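Local coordinates for glycosylation Associate Protein 1 (Streptococcus agalactiae serotype V, PDB 6OYC) that probably takes part in the glycosylation and accessory Sec secretion of adhesins, as a GT-B-like member of the Gap1-Gap2-Gap3 complex, at residues A[248-253]-A[274-279]; A[1-6]-A[228-233]; A[319-324]-A[352-357]; A[324-329]-A[431-436]; A[56-61]-A[128-133]. All blocks are in the same frame, centred on the assembly; numbering follows the deposited sequence.

Contact 1 of 5, residues A[248-253]-A[274-279]; sequences KGNLIL and RADAII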
# COMPACT_ATOMS: atom_id res chain seq x y z
N LYS A 248 9.47 2.36 29.07
CA LYS A 248 8.79 1.19 29.62
C LYS A 248 9.39 -0.12 29.11
O LYS A 248 9.58 -1.06 29.88
CB LYS A 248 7.29 1.25 29.33
CG LYS A 248 6.42 0.36 30.24
CD LYS A 248 4.96 0.84 30.27
CE LYS A 248 4.06 -0.02 31.18
NZ LYS A 248 3.66 0.59 32.49
N GLY A 249 9.68 -0.22 27.81
CA GLY A 249 10.14 -1.51 27.32
C GLY A 249 11.27 -1.51 26.31
O GLY A 249 12.09 -0.59 26.26
N ASN A 250 11.33 -2.55 25.49
CA ASN A 250 12.28 -2.62 24.39
C ASN A 250 11.72 -1.95 23.15
O ASN A 250 10.51 -1.88 22.93
CB ASN A 250 12.63 -4.07 24.07
CG ASN A 250 13.43 -4.70 25.16
OD1 ASN A 250 14.50 -4.22 25.51
ND2 ASN A 250 12.89 -5.76 25.76
N LEU A 251 12.64 -1.49 22.30
CA LEU A 251 12.27 -0.67 21.16
C LEU A 251 13.06 -1.11 19.94
O LEU A 251 14.29 -1.24 20.01
CB LEU A 251 12.53 0.82 21.46
CG LEU A 251 12.29 1.81 20.31
CD1 LEU A 251 10.83 1.80 19.88
CD2 LEU A 251 12.71 3.19 20.74
N ILE A 252 12.35 -1.32 18.83
CA ILE A 252 12.95 -1.55 17.52
C ILE A 252 12.42 -0.49 16.55
O ILE A 252 11.20 -0.31 16.42
CB ILE A 252 12.66 -2.96 16.98
CG1 ILE A 252 13.31 -4.03 17.87
CG2 ILE A 252 13.16 -3.12 15.55
CD1 ILE A 252 12.69 -5.39 17.69
N LEU A 253 13.32 0.21 15.88
CA LEU A 253 12.95 1.19 14.87
C LEU A 253 13.04 0.55 13.49
O LEU A 253 14.06 -0.07 13.16
CB LEU A 253 13.88 2.40 14.93
CG LEU A 253 13.62 3.44 16.01
CD1 LEU A 253 14.69 4.54 15.95
CD2 LEU A 253 12.22 4.03 15.81
N ARG A 274 17.70 5.62 21.24
CA ARG A 274 16.75 4.89 22.08
C ARG A 274 16.39 3.51 21.52
O ARG A 274 15.71 2.74 22.20
CB ARG A 274 15.48 5.72 22.29
CG ARG A 274 15.68 6.77 23.39
CD ARG A 274 14.64 7.87 23.36
NE ARG A 274 14.87 8.81 24.45
CZ ARG A 274 15.73 9.83 24.39
NH1 ARG A 274 16.43 10.07 23.29
NH2 ARG A 274 15.88 10.64 25.43
N ALA A 275 16.85 3.17 20.32
CA ALA A 275 16.52 1.88 19.76
C ALA A 275 17.39 0.78 20.37
O ALA A 275 18.60 0.94 20.51
CB ALA A 275 16.70 1.89 18.24
N ASP A 276 16.77 -0.34 20.72
CA ASP A 276 17.56 -1.53 21.01
C ASP A 276 18.05 -2.21 19.73
O ASP A 276 19.09 -2.88 19.77
CB ASP A 276 16.76 -2.52 21.87
CG ASP A 276 16.38 -1.92 23.23
OD1 ASP A 276 17.27 -1.82 24.10
OD2 ASP A 276 15.20 -1.53 23.41
N ALA A 277 17.34 -2.04 18.61
CA ALA A 277 17.78 -2.52 17.31
C ALA A 277 17.08 -1.71 16.22
O ALA A 277 16.03 -1.11 16.44
CB ALA A 277 17.52 -4.02 17.11
N ILE A 278 17.70 -1.70 15.03
CA ILE A 278 17.15 -1.02 13.87
C ILE A 278 17.01 -2.03 12.75
O ILE A 278 17.92 -2.83 12.51
CB ILE A 278 18.03 0.17 13.43
CG1 ILE A 278 18.09 1.21 14.56
CG2 ILE A 278 17.47 0.80 12.18
CD1 ILE A 278 19.29 2.10 14.49
N ILE A 279 15.86 -2.02 12.09
CA ILE A 279 15.59 -2.80 10.88
C ILE A 279 15.54 -1.85 9.69
O ILE A 279 14.94 -0.77 9.79
CB ILE A 279 14.25 -3.56 10.97
CG1 ILE A 279 14.23 -4.59 12.08
CG2 ILE A 279 13.93 -4.22 9.62
CD1 ILE A 279 12.82 -5.04 12.41
O HOH W 1 14.46 1.07 24.97
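Leu251 and Asp276 hold each other by both backbone and side chain. The amide N of Leu251 donates to Asp276 OD2 over 2.8 Å, using the anti lone pair of that oxygen. Asp276 N in turn donates to Leu251 O at 2.7 Å. The carboxylate thus takes up a strand N-H just before the regular parallel pairing begins. A weak bond from Ala277 N shares Leu251 O. Further on, Leu253 N binds Ala277 O at 3.1 Å and Ile279 N binds Leu253 O at 2.9 Å. A water lies within bonding distance of Asp276 OD2 and Gly249 O.

The apolar contacts fall on two faces. Ile252 CG2 meets Ile279 CD1 at 3.7 Å, on the face covered by helix 505-512. On the other face Leu253 CD1 lies 4.0 Å from Ala275 CB. Leu251 CD2 reaches the carbonyl O of Arg274. Such pairing of strands 250-255 and 277-280 is typical of the parallel sheet of a Rossmann-like domain, here consistent with a GT-B relative.

Contact 2 of 5, residues A[1-6]-A[228-233]; sequences MFHFIP and DTIIVS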
# COMPACT_ATOMS: atom_id res chain seq x y z
N MET A 1 5.18 -9.93 24.52
CA MET A 1 4.53 -9.63 23.23
C MET A 1 5.08 -8.40 22.50
O MET A 1 5.83 -7.59 23.06
CB MET A 1 3.03 -9.46 23.44
CG MET A 1 2.63 -8.11 23.98
SD MET A 1 0.87 -7.80 23.71
CE MET A 1 0.68 -8.27 21.98
N PHE A 2 4.70 -8.25 21.24
CA PHE A 2 5.26 -7.24 20.34
C PHE A 2 4.16 -6.31 19.86
O PHE A 2 3.17 -6.77 19.27
CB PHE A 2 5.96 -7.89 19.15
CG PHE A 2 7.17 -8.69 19.52
CD1 PHE A 2 8.42 -8.10 19.59
CD2 PHE A 2 7.05 -10.04 19.83
CE1 PHE A 2 9.54 -8.84 19.95
CE2 PHE A 2 8.16 -10.79 20.18
CZ PHE A 2 9.41 -10.19 20.24
N HIS A 3 4.35 -5.00 20.08
CA HIS A 3 3.40 -3.98 19.67
C HIS A 3 3.93 -3.29 18.41
O HIS A 3 4.97 -2.62 18.46
CB HIS A 3 3.18 -2.97 20.79
CG HIS A 3 2.93 -3.60 22.11
ND1 HIS A 3 1.67 -3.70 22.66
CD2 HIS A 3 3.77 -4.19 23.00
CE1 HIS A 3 1.75 -4.31 23.83
NE2 HIS A 3 3.01 -4.62 24.06
N PHE A 4 3.21 -3.45 17.30
CA PHE A 4 3.61 -2.84 16.03
C PHE A 4 2.89 -1.51 15.88
O PHE A 4 1.67 -1.42 16.06
CB PHE A 4 3.28 -3.74 14.84
CG PHE A 4 4.22 -4.91 14.67
CD1 PHE A 4 4.00 -6.11 15.36
CD2 PHE A 4 5.31 -4.82 13.82
CE1 PHE A 4 4.86 -7.19 15.19
CE2 PHE A 4 6.17 -5.89 13.65
CZ PHE A 4 5.95 -7.07 14.34
N ILE A 5 3.64 -0.46 15.54
CA ILE A 5 3.01 0.83 15.27
C ILE A 5 3.27 1.15 13.81
O ILE A 5 4.41 1.45 13.44
CB ILE A 5 3.54 1.93 16.20
CG1 ILE A 5 3.29 1.54 17.67
CG2 ILE A 5 2.90 3.26 15.83
CD1 ILE A 5 3.63 2.61 18.64
N PRO A 6 2.24 1.12 12.94
CA PRO A 6 2.44 1.36 11.51
C PRO A 6 2.47 2.85 11.19
O PRO A 6 2.20 3.71 12.03
CB PRO A 6 1.20 0.71 10.88
CG PRO A 6 0.12 0.94 11.90
CD PRO A 6 0.82 0.87 13.27
N ASP A 228 7.88 -6.34 27.19
CA ASP A 228 7.40 -6.28 25.82
C ASP A 228 8.37 -5.49 24.94
O ASP A 228 9.30 -4.83 25.43
CB ASP A 228 6.01 -5.64 25.76
CG ASP A 228 4.94 -6.56 26.29
OD1 ASP A 228 5.14 -7.80 26.26
OD2 ASP A 228 3.88 -6.03 26.71
N THR A 229 8.14 -5.57 23.63
CA THR A 229 8.90 -4.82 22.64
C THR A 229 7.94 -4.02 21.77
O THR A 229 6.91 -4.54 21.32
CB THR A 229 9.76 -5.75 21.78
OG1 THR A 229 10.78 -6.35 22.60
CG2 THR A 229 10.41 -5.00 20.59
N ILE A 230 8.27 -2.76 21.55
CA ILE A 230 7.52 -1.92 20.63
C ILE A 230 8.33 -1.84 19.35
O ILE A 230 9.52 -1.50 19.38
CB ILE A 230 7.27 -0.53 21.22
CG1 ILE A 230 6.47 -0.65 22.52
CG2 ILE A 230 6.51 0.33 20.24
CD1 ILE A 230 6.23 0.67 23.17
N ILE A 231 7.70 -2.18 18.23
CA ILE A 231 8.32 -2.06 16.92
C ILE A 231 7.66 -0.89 16.22
O ILE A 231 6.45 -0.91 15.96
CB ILE A 231 8.22 -3.36 16.11
CG1 ILE A 231 8.92 -4.49 16.89
CG2 ILE A 231 8.84 -3.17 14.74
CD1 ILE A 231 8.55 -5.91 16.51
N VAL A 232 8.44 0.15 15.96
CA VAL A 232 7.94 1.43 15.48
C VAL A 232 8.33 1.61 14.03
O VAL A 232 9.52 1.58 13.67
CB VAL A 232 8.46 2.60 16.33
CG1 VAL A 232 7.92 3.94 15.76
CG2 VAL A 232 8.06 2.43 17.79
N SER A 233 7.32 1.83 13.19
CA SER A 233 7.53 2.38 11.86
C SER A 233 8.14 3.78 11.97
O SER A 233 7.50 4.69 12.50
CB SER A 233 6.18 2.42 11.15
OG SER A 233 6.33 2.31 9.76
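His3 leans along its strand to meet Thr229 and Asp228. Its CB lies 4.1 Å from the carbonyl O of Thr229. With chi1 at -47°, CG sits beside the backbone N, and the ring runs back toward Asp228. CD2 is 3.6 Å from Thr229 O, which lies in the ring plane. NE2 then donates an almost straight bond to Asp228 OD2 at 3.1 Å. That oxygen is met from well above the carboxylate plane. ND1, on the ring's other side, bonds Tyr219 OH, and Ser225 N also donates to Asp228 OD2.

Strands 2-5 and 229-233 lie in the middle of a parallel, Rossmann-like sheet, and their backbone bonds alternate regularly from Met1 O to Ser233 N. The chain's first amino group makes a salt bridge, Met1 N to Asp228 OD1, at 2.8 Å. On the opposite sheet face Ile231 CD1 stands over the Phe4 ring, 4.0 Å from its centroid. Phe2 CD1 touches the same methyl at 3.8 Å, and both phenyl rings also pack edge-to-face with Phe41.

Contact 3 of 5, residues A[319-324]-A[352-357]; sequences EIYFVV and TFVSYE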
# COMPACT_ATOMS: atom_id res chain seq x y z
N GLU A 319 4.55 -15.85 -20.71
CA GLU A 319 3.97 -14.52 -20.62
C GLU A 319 4.97 -13.55 -20.01
O GLU A 319 5.47 -13.76 -18.90
CB GLU A 319 2.68 -14.54 -19.82
CG GLU A 319 1.87 -13.26 -19.97
CD GLU A 319 0.78 -13.12 -18.92
OE1 GLU A 319 0.26 -11.99 -18.75
OE2 GLU A 319 0.43 -14.14 -18.27
N ILE A 320 5.25 -12.47 -20.75
CA ILE A 320 6.13 -11.40 -20.32
C ILE A 320 5.27 -10.27 -19.76
O ILE A 320 4.33 -9.79 -20.43
CB ILE A 320 7.01 -10.89 -21.47
CG1 ILE A 320 7.87 -12.02 -22.04
CG2 ILE A 320 7.89 -9.72 -21.00
CD1 ILE A 320 8.88 -11.56 -23.05
N TYR A 321 5.60 -9.82 -18.56
CA TYR A 321 4.93 -8.72 -17.86
C TYR A 321 5.81 -7.48 -18.00
O TYR A 321 6.84 -7.37 -17.33
CB TYR A 321 4.73 -9.13 -16.40
CG TYR A 321 3.96 -8.21 -15.46
CD1 TYR A 321 4.60 -7.15 -14.80
CD2 TYR A 321 2.63 -8.45 -15.15
CE1 TYR A 321 3.90 -6.33 -13.91
CE2 TYR A 321 1.93 -7.64 -14.26
CZ TYR A 321 2.57 -6.58 -13.65
OH TYR A 321 1.89 -5.77 -12.77
N PHE A 322 5.42 -6.54 -18.87
CA PHE A 322 6.30 -5.46 -19.33
C PHE A 322 5.80 -4.10 -18.85
O PHE A 322 4.81 -3.56 -19.38
CB PHE A 322 6.41 -5.48 -20.86
CG PHE A 322 7.57 -4.69 -21.42
CD1 PHE A 322 7.64 -3.31 -21.28
CD2 PHE A 322 8.57 -5.32 -22.16
CE1 PHE A 322 8.69 -2.58 -21.84
CE2 PHE A 322 9.64 -4.59 -22.72
CZ PHE A 322 9.69 -3.22 -22.55
N VAL A 323 6.51 -3.53 -17.88
CA VAL A 323 6.12 -2.24 -17.32
C VAL A 323 6.52 -1.14 -18.28
O VAL A 323 7.69 -1.04 -18.67
CB VAL A 323 6.76 -2.03 -15.93
CG1 VAL A 323 6.48 -0.61 -15.38
CG2 VAL A 323 6.27 -3.09 -14.95
N VAL A 324 5.56 -0.30 -18.68
CA VAL A 324 5.84 0.77 -19.65
C VAL A 324 5.97 2.16 -19.02
O VAL A 324 6.44 3.09 -19.69
CB VAL A 324 4.78 0.78 -20.77
CG1 VAL A 324 4.79 -0.55 -21.52
CG2 VAL A 324 3.38 1.10 -20.20
N THR A 352 2.33 -8.79 -21.99
CA THR A 352 1.35 -7.92 -21.34
C THR A 352 2.04 -6.61 -20.97
O THR A 352 2.90 -6.59 -20.08
CB THR A 352 0.76 -8.56 -20.09
OG1 THR A 352 0.20 -9.83 -20.41
CG2 THR A 352 -0.31 -7.64 -19.49
N PHE A 353 1.63 -5.53 -21.63
CA PHE A 353 2.07 -4.19 -21.25
C PHE A 353 1.31 -3.70 -20.03
O PHE A 353 0.08 -3.78 -19.97
CB PHE A 353 1.89 -3.21 -22.41
CG PHE A 353 2.71 -3.56 -23.61
CD1 PHE A 353 4.10 -3.53 -23.54
CD2 PHE A 353 2.09 -3.96 -24.79
CE1 PHE A 353 4.86 -3.86 -24.64
CE2 PHE A 353 2.85 -4.30 -25.90
CZ PHE A 353 4.23 -4.24 -25.84
N VAL A 354 2.06 -3.20 -19.06
CA VAL A 354 1.53 -2.87 -17.74
C VAL A 354 1.77 -1.40 -17.48
O VAL A 354 2.91 -0.92 -17.55
CB VAL A 354 2.18 -3.75 -16.66
CG1 VAL A 354 1.68 -3.37 -15.23
CG2 VAL A 354 1.93 -5.21 -16.98
N SER A 355 0.70 -0.66 -17.19
CA SER A 355 0.78 0.73 -16.79
C SER A 355 0.17 0.87 -15.40
O SER A 355 -0.99 0.51 -15.19
CB SER A 355 0.07 1.64 -17.78
OG SER A 355 -0.10 2.94 -17.24
N TYR A 356 0.96 1.39 -14.47
CA TYR A 356 0.49 1.68 -13.13
C TYR A 356 -0.01 3.12 -12.99
O TYR A 356 -0.44 3.51 -11.90
CB TYR A 356 1.60 1.41 -12.11
CG TYR A 356 2.10 -0.03 -12.03
CD1 TYR A 356 1.22 -1.09 -11.80
CD2 TYR A 356 3.46 -0.32 -12.16
CE1 TYR A 356 1.68 -2.40 -11.72
CE2 TYR A 356 3.94 -1.63 -12.07
CZ TYR A 356 3.04 -2.66 -11.86
OH TYR A 356 3.49 -3.96 -11.77
N GLU A 357 0.01 3.91 -14.06
CA GLU A 357 -0.40 5.31 -13.97
C GLU A 357 -1.90 5.41 -13.75
O GLU A 357 -2.69 4.94 -14.57
CB GLU A 357 -0.00 6.07 -15.24
CG GLU A 357 -0.46 7.52 -15.21
CD GLU A 357 -0.08 8.23 -13.90
OE1 GLU A 357 1.07 8.11 -13.45
OE2 GLU A 357 -0.94 8.91 -13.29
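Val354 is the bump of this contact, and the rings of Tyr321 and Tyr356 form its hollow. Its CG2 methyl sits over the centre of the Tyr321 ring, 3.5 Å above the plane. Its CG1 methyl lies 3.6 Å above the Tyr356 ring plane, nearer the rim. Tyr321 stretches forward over its neighbour because CG is anti to the backbone N (chi1 -176°). The two hydroxyls, Tyr321 OH and Tyr356 OH, then close the hollow with a 2.6 Å hydrogen bond, and Thr438 binds Tyr356 OH.

On the other sheet face the edge of Phe353 is turned toward the face of Phe322 in an offset edge-to-face pair, planes 68° apart. Val324 CG1 fills in beside Phe353 CD1 at 3.7 Å. Near the start of strand 318-323, Glu319 OE1 accepts from Thr352 OG1 at 2.7 Å; Arg420 salt-bridges that oxygen.

The two strands belong to a beta-alpha-beta crossover. Its helix 329-344 packs on both phenylalanines, and helix 360-375 also touches Phe353. Strands 406-409 and 426-428 flank the pair.

Contact 4 of 5, residues A[324-329]-A[431-436]; sequences VDRLSH and SKIPDL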
# COMPACT_ATOMS: atom_id res chain seq x y z
N VAL A 324 5.56 -0.30 -18.68
CA VAL A 324 5.84 0.77 -19.65
C VAL A 324 5.97 2.16 -19.02
O VAL A 324 6.44 3.09 -19.69
CB VAL A 324 4.78 0.78 -20.77
CG1 VAL A 324 4.79 -0.55 -21.52
CG2 VAL A 324 3.38 1.10 -20.20
N ASP A 325 5.61 2.32 -17.74
CA ASP A 325 5.74 3.61 -17.06
C ASP A 325 7.17 4.14 -17.08
O ASP A 325 8.14 3.39 -16.98
CB ASP A 325 5.27 3.49 -15.61
CG ASP A 325 3.80 3.19 -15.50
OD1 ASP A 325 3.00 3.74 -16.30
OD2 ASP A 325 3.43 2.38 -14.63
N ARG A 326 7.27 5.46 -17.16
CA ARG A 326 8.51 6.24 -17.18
C ARG A 326 9.35 5.98 -18.41
O ARG A 326 10.48 6.49 -18.49
CB ARG A 326 9.38 6.00 -15.94
CG ARG A 326 8.67 6.15 -14.62
CD ARG A 326 9.62 5.70 -13.52
NE ARG A 326 9.06 5.82 -12.19
CZ ARG A 326 8.96 6.96 -11.52
NH1 ARG A 326 9.40 8.09 -12.07
NH2 ARG A 326 8.43 6.97 -10.30
N LEU A 327 8.88 5.19 -19.37
CA LEU A 327 9.60 5.00 -20.61
C LEU A 327 9.21 6.09 -21.61
O LEU A 327 8.03 6.41 -21.76
CB LEU A 327 9.33 3.63 -21.22
CG LEU A 327 9.79 2.45 -20.36
CD1 LEU A 327 9.48 1.14 -21.07
CD2 LEU A 327 11.26 2.58 -20.03
N SER A 328 10.22 6.66 -22.26
CA SER A 328 9.95 7.62 -23.33
C SER A 328 9.45 6.90 -24.57
O SER A 328 9.63 5.68 -24.74
CB SER A 328 11.21 8.40 -23.68
OG SER A 328 12.15 7.53 -24.26
N HIS A 329 8.82 7.66 -25.47
CA HIS A 329 8.29 7.09 -26.70
C HIS A 329 9.37 6.36 -27.49
O HIS A 329 9.14 5.26 -27.99
CB HIS A 329 7.63 8.17 -27.55
CG HIS A 329 6.31 8.61 -27.02
ND1 HIS A 329 5.52 9.54 -27.66
CD2 HIS A 329 5.62 8.24 -25.91
CE1 HIS A 329 4.41 9.74 -26.96
NE2 HIS A 329 4.45 8.96 -25.90
N SER A 431 12.98 0.91 -17.16
CA SER A 431 13.16 2.33 -16.90
C SER A 431 14.27 2.53 -15.86
O SER A 431 14.72 1.58 -15.22
CB SER A 431 11.85 2.97 -16.42
OG SER A 431 11.75 2.91 -15.00
N LYS A 432 14.69 3.78 -15.69
CA LYS A 432 15.72 4.05 -14.69
C LYS A 432 15.19 4.02 -13.27
O LYS A 432 16.00 3.94 -12.34
CB LYS A 432 16.40 5.40 -14.92
CG LYS A 432 16.70 5.70 -16.38
CD LYS A 432 17.01 7.17 -16.55
CE LYS A 432 17.04 7.54 -18.00
NZ LYS A 432 18.41 7.45 -18.54
N ILE A 433 13.87 4.09 -13.06
CA ILE A 433 13.28 3.97 -11.73
C ILE A 433 12.24 2.86 -11.75
O ILE A 433 11.04 3.14 -11.89
CB ILE A 433 12.65 5.30 -11.26
CG1 ILE A 433 13.57 6.47 -11.58
CG2 ILE A 433 12.35 5.25 -9.76
CD1 ILE A 433 12.92 7.83 -11.42
N PRO A 434 12.64 1.60 -11.64
CA PRO A 434 11.67 0.52 -11.73
C PRO A 434 10.70 0.55 -10.56
O PRO A 434 11.04 0.99 -9.46
CB PRO A 434 12.53 -0.76 -11.74
CG PRO A 434 13.88 -0.34 -11.37
CD PRO A 434 14.03 1.11 -11.71
N ASP A 435 9.48 0.11 -10.83
CA ASP A 435 8.43 0.07 -9.82
C ASP A 435 8.83 -0.82 -8.64
O ASP A 435 9.25 -1.97 -8.81
CB ASP A 435 7.12 -0.41 -10.46
CG ASP A 435 5.98 -0.50 -9.45
OD1 ASP A 435 5.51 0.55 -9.02
OD2 ASP A 435 5.58 -1.63 -9.08
N LEU A 436 8.71 -0.27 -7.43
CA LEU A 436 9.16 -0.97 -6.24
C LEU A 436 8.33 -2.21 -5.97
O LEU A 436 8.89 -3.30 -5.73
CB LEU A 436 9.11 -0.03 -5.02
CG LEU A 436 9.38 -0.74 -3.69
CD1 LEU A 436 10.82 -1.23 -3.69
CD2 LEU A 436 9.11 0.15 -2.46
O HOH W 2 9.21 1.59 -14.49
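Arg326 and Ile433 make the outer packing contact between these two loops. The arginine is extended from CG to NE and crosses the isoleucine at a slant. Ile433 lies over one face of the guanidinium, with CB 3.7 Å above its plane. The CD1 methyl comes within 3.6 Å of Arg326 NH1. Closer to the sheet, Leu327 CD2 rests on Ser431 CB at 3.7 Å.

Both segments follow neighbouring parallel strands, 318-323 and 426-428, and lead into helices 329-344 and 436-445. Ser328 and Asp435 cap the starts of those helices. In the strand order of this Rossmann-like sheet the chain turns to opposite directions from these two strands. This is the topological switch point, where such folds commonly have a crevice.

The polar link between the loops runs through a water. It donates to Asp325 O at 3.3 Å and accepts from Ser431 OG at 2.9 Å. The serine oxygen also accepts from Ile433 N at 3.1 Å, which makes an ST turn. Arg326 NE is 3.3 Å from Ile433 O, but at a poor angle for a hydrogen bond. Its NH1 instead binds a glycerol, probably from the crystallisation liquor. Arg326 takes positive phi (65°) in the type II turn from Val324 to Leu327. Asp325 OD2 accepts from Tyr356 N.

Contact 5 of 5, residues A[56-61]-A[128-133]; sequences MPNLRY and EGNLTH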
# COMPACT_ATOMS: atom_id res chain seq x y z
N MET A 56 -9.04 5.18 10.86
CA MET A 56 -9.03 4.12 9.84
C MET A 56 -10.38 3.40 9.77
O MET A 56 -10.50 2.23 10.15
CB MET A 56 -7.89 3.13 10.11
CG MET A 56 -6.51 3.70 9.81
SD MET A 56 -6.30 3.76 8.03
CE MET A 56 -5.56 2.14 7.74
N PRO A 57 -11.42 4.07 9.26
CA PRO A 57 -12.75 3.42 9.19
C PRO A 57 -12.78 2.17 8.31
O PRO A 57 -13.69 1.35 8.45
CB PRO A 57 -13.65 4.52 8.63
CG PRO A 57 -12.70 5.46 7.92
CD PRO A 57 -11.43 5.43 8.70
N ASN A 58 -11.80 2.00 7.42
CA ASN A 58 -11.73 0.83 6.56
C ASN A 58 -10.65 -0.15 7.00
O ASN A 58 -10.12 -0.91 6.19
CB ASN A 58 -11.47 1.25 5.11
CG ASN A 58 -12.24 0.41 4.15
OD1 ASN A 58 -13.44 0.20 4.33
ND2 ASN A 58 -11.55 -0.12 3.13
N LEU A 59 -10.33 -0.16 8.30
CA LEU A 59 -9.16 -0.88 8.79
C LEU A 59 -9.32 -2.39 8.60
O LEU A 59 -8.35 -3.09 8.28
CB LEU A 59 -8.91 -0.54 10.25
CG LEU A 59 -7.76 -1.25 10.96
CD1 LEU A 59 -6.46 -1.07 10.20
CD2 LEU A 59 -7.61 -0.73 12.40
N ARG A 60 -10.53 -2.92 8.80
CA ARG A 60 -10.67 -4.37 8.78
C ARG A 60 -10.50 -4.92 7.36
O ARG A 60 -9.82 -5.94 7.18
CB ARG A 60 -12.01 -4.77 9.41
CG ARG A 60 -11.98 -4.77 10.98
CD ARG A 60 -13.08 -3.90 11.60
NE ARG A 60 -13.11 -2.55 11.03
CZ ARG A 60 -12.43 -1.52 11.52
NH1 ARG A 60 -11.68 -1.65 12.62
NH2 ARG A 60 -12.50 -0.34 10.90
N TYR A 61 -11.05 -4.24 6.35
CA TYR A 61 -10.74 -4.64 4.98
C TYR A 61 -9.27 -4.46 4.69
O TYR A 61 -8.65 -5.30 4.03
CB TYR A 61 -11.58 -3.87 3.96
CG TYR A 61 -12.96 -4.46 3.81
CD1 TYR A 61 -13.13 -5.81 3.50
CD2 TYR A 61 -14.09 -3.68 4.03
CE1 TYR A 61 -14.40 -6.36 3.39
CE2 TYR A 61 -15.35 -4.22 3.92
CZ TYR A 61 -15.50 -5.56 3.61
OH TYR A 61 -16.75 -6.09 3.50
N GLU A 128 -13.05 -3.45 -1.98
CA GLU A 128 -13.81 -4.67 -1.77
C GLU A 128 -15.29 -4.46 -2.08
O GLU A 128 -16.10 -5.35 -1.82
CB GLU A 128 -13.63 -5.18 -0.32
CG GLU A 128 -12.24 -5.80 -0.01
CD GLU A 128 -11.13 -4.77 0.15
OE1 GLU A 128 -11.42 -3.62 0.55
OE2 GLU A 128 -9.96 -5.10 -0.12
N GLY A 129 -15.66 -3.29 -2.62
CA GLY A 129 -17.02 -3.01 -3.03
C GLY A 129 -17.92 -2.43 -1.96
O GLY A 129 -19.06 -2.06 -2.26
N ASN A 130 -17.45 -2.35 -0.72
CA ASN A 130 -18.28 -1.83 0.36
C ASN A 130 -18.48 -0.32 0.20
O ASN A 130 -17.58 0.40 -0.25
CB ASN A 130 -17.64 -2.15 1.71
CG ASN A 130 -16.23 -1.56 1.84
OD1 ASN A 130 -15.38 -1.74 0.97
ND2 ASN A 130 -16.00 -0.84 2.93
N LEU A 131 -19.67 0.15 0.55
CA LEU A 131 -19.91 1.59 0.62
C LEU A 131 -18.92 2.24 1.57
O LEU A 131 -18.85 1.89 2.76
CB LEU A 131 -21.35 1.84 1.08
CG LEU A 131 -21.70 3.30 1.35
CD1 LEU A 131 -21.84 4.04 0.02
CD2 LEU A 131 -22.98 3.40 2.16
N THR A 132 -18.12 3.18 1.06
CA THR A 132 -17.14 3.90 1.87
C THR A 132 -17.60 5.31 2.22
O THR A 132 -17.56 5.71 3.39
CB THR A 132 -15.79 3.98 1.15
OG1 THR A 132 -16.00 4.39 -0.22
CG2 THR A 132 -15.10 2.62 1.17
N HIS A 133 -18.03 6.09 1.24
CA HIS A 133 -18.52 7.41 1.59
C HIS A 133 -19.55 7.89 0.58
O HIS A 133 -19.60 7.42 -0.56
CB HIS A 133 -17.37 8.43 1.76
CG HIS A 133 -16.60 8.72 0.51
ND1 HIS A 133 -15.46 8.02 0.15
CD2 HIS A 133 -16.74 9.69 -0.42
CE1 HIS A 133 -14.96 8.53 -0.96
NE2 HIS A 133 -15.72 9.55 -1.33
O HOH W 3 -12.95 -1.57 0.85
O HOH W 4 -9.84 -7.07 2.07
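Asn58 is the first residue of segment 56-61 to meet the other side, through Asn130. Its OD1 accepts from Asn130 ND2 at 3.1 Å, with the donor in the carbonyl plane and on a lone pair. The two amides are nearly coplanar. Asn58 ND2 gives a hydrogen to a water 3.0 Å away, and the same water donates to Glu128 OE1 at 2.6 Å. Asn58 holds the N-cap position of helix 59-65, within the type I turn from Met56 to Leu59; its side chain does not cap the helix.

One helical turn on, Tyr61 makes the main packing contact. Glu128 CB stands over one face of its ring, 4.1 Å from the centroid. The glutamate bends at chi2 (76°), which brings its carboxylate back beside the tyrosine. The carboxylate is nearly parallel to the ring, and OE1 reaches Tyr61 CB at 3.4 Å. Glu128 OE2 forms a salt bridge with Arg65, one turn further along the helix. The amide of Asn130 slides past the ring obliquely, on the same side as Glu128, CG to Tyr61 CE2 3.5 Å.

This helix of the Rossmann-like region packs on the beta hairpin turn between strands 118-125 and 131-138 of the antiparallel sheet.

Contacts 1 and 2 are neighbours in one parallel sheet, their centres 9 Å apart. Strand 229-233 pairs with 2-5 on one side and 250-255 on the other. Contact 3 lies in the second parallel sheet, and contact 4 joins loops that follow two of its strands; they share Val324, with centres 10 Å apart. The centres of contacts 1 and 3 are about 40 Å apart, on opposite sides of the chain's centre. These two separate Rossmann-like sheets are consistent with a GT-B arrangement. Contact 5 is nested along the chain inside the loop closed by contact 2, which also carries the antiparallel sheet. Contact 1 follows. Contacts 3 and 4 come last, with their segments alternating.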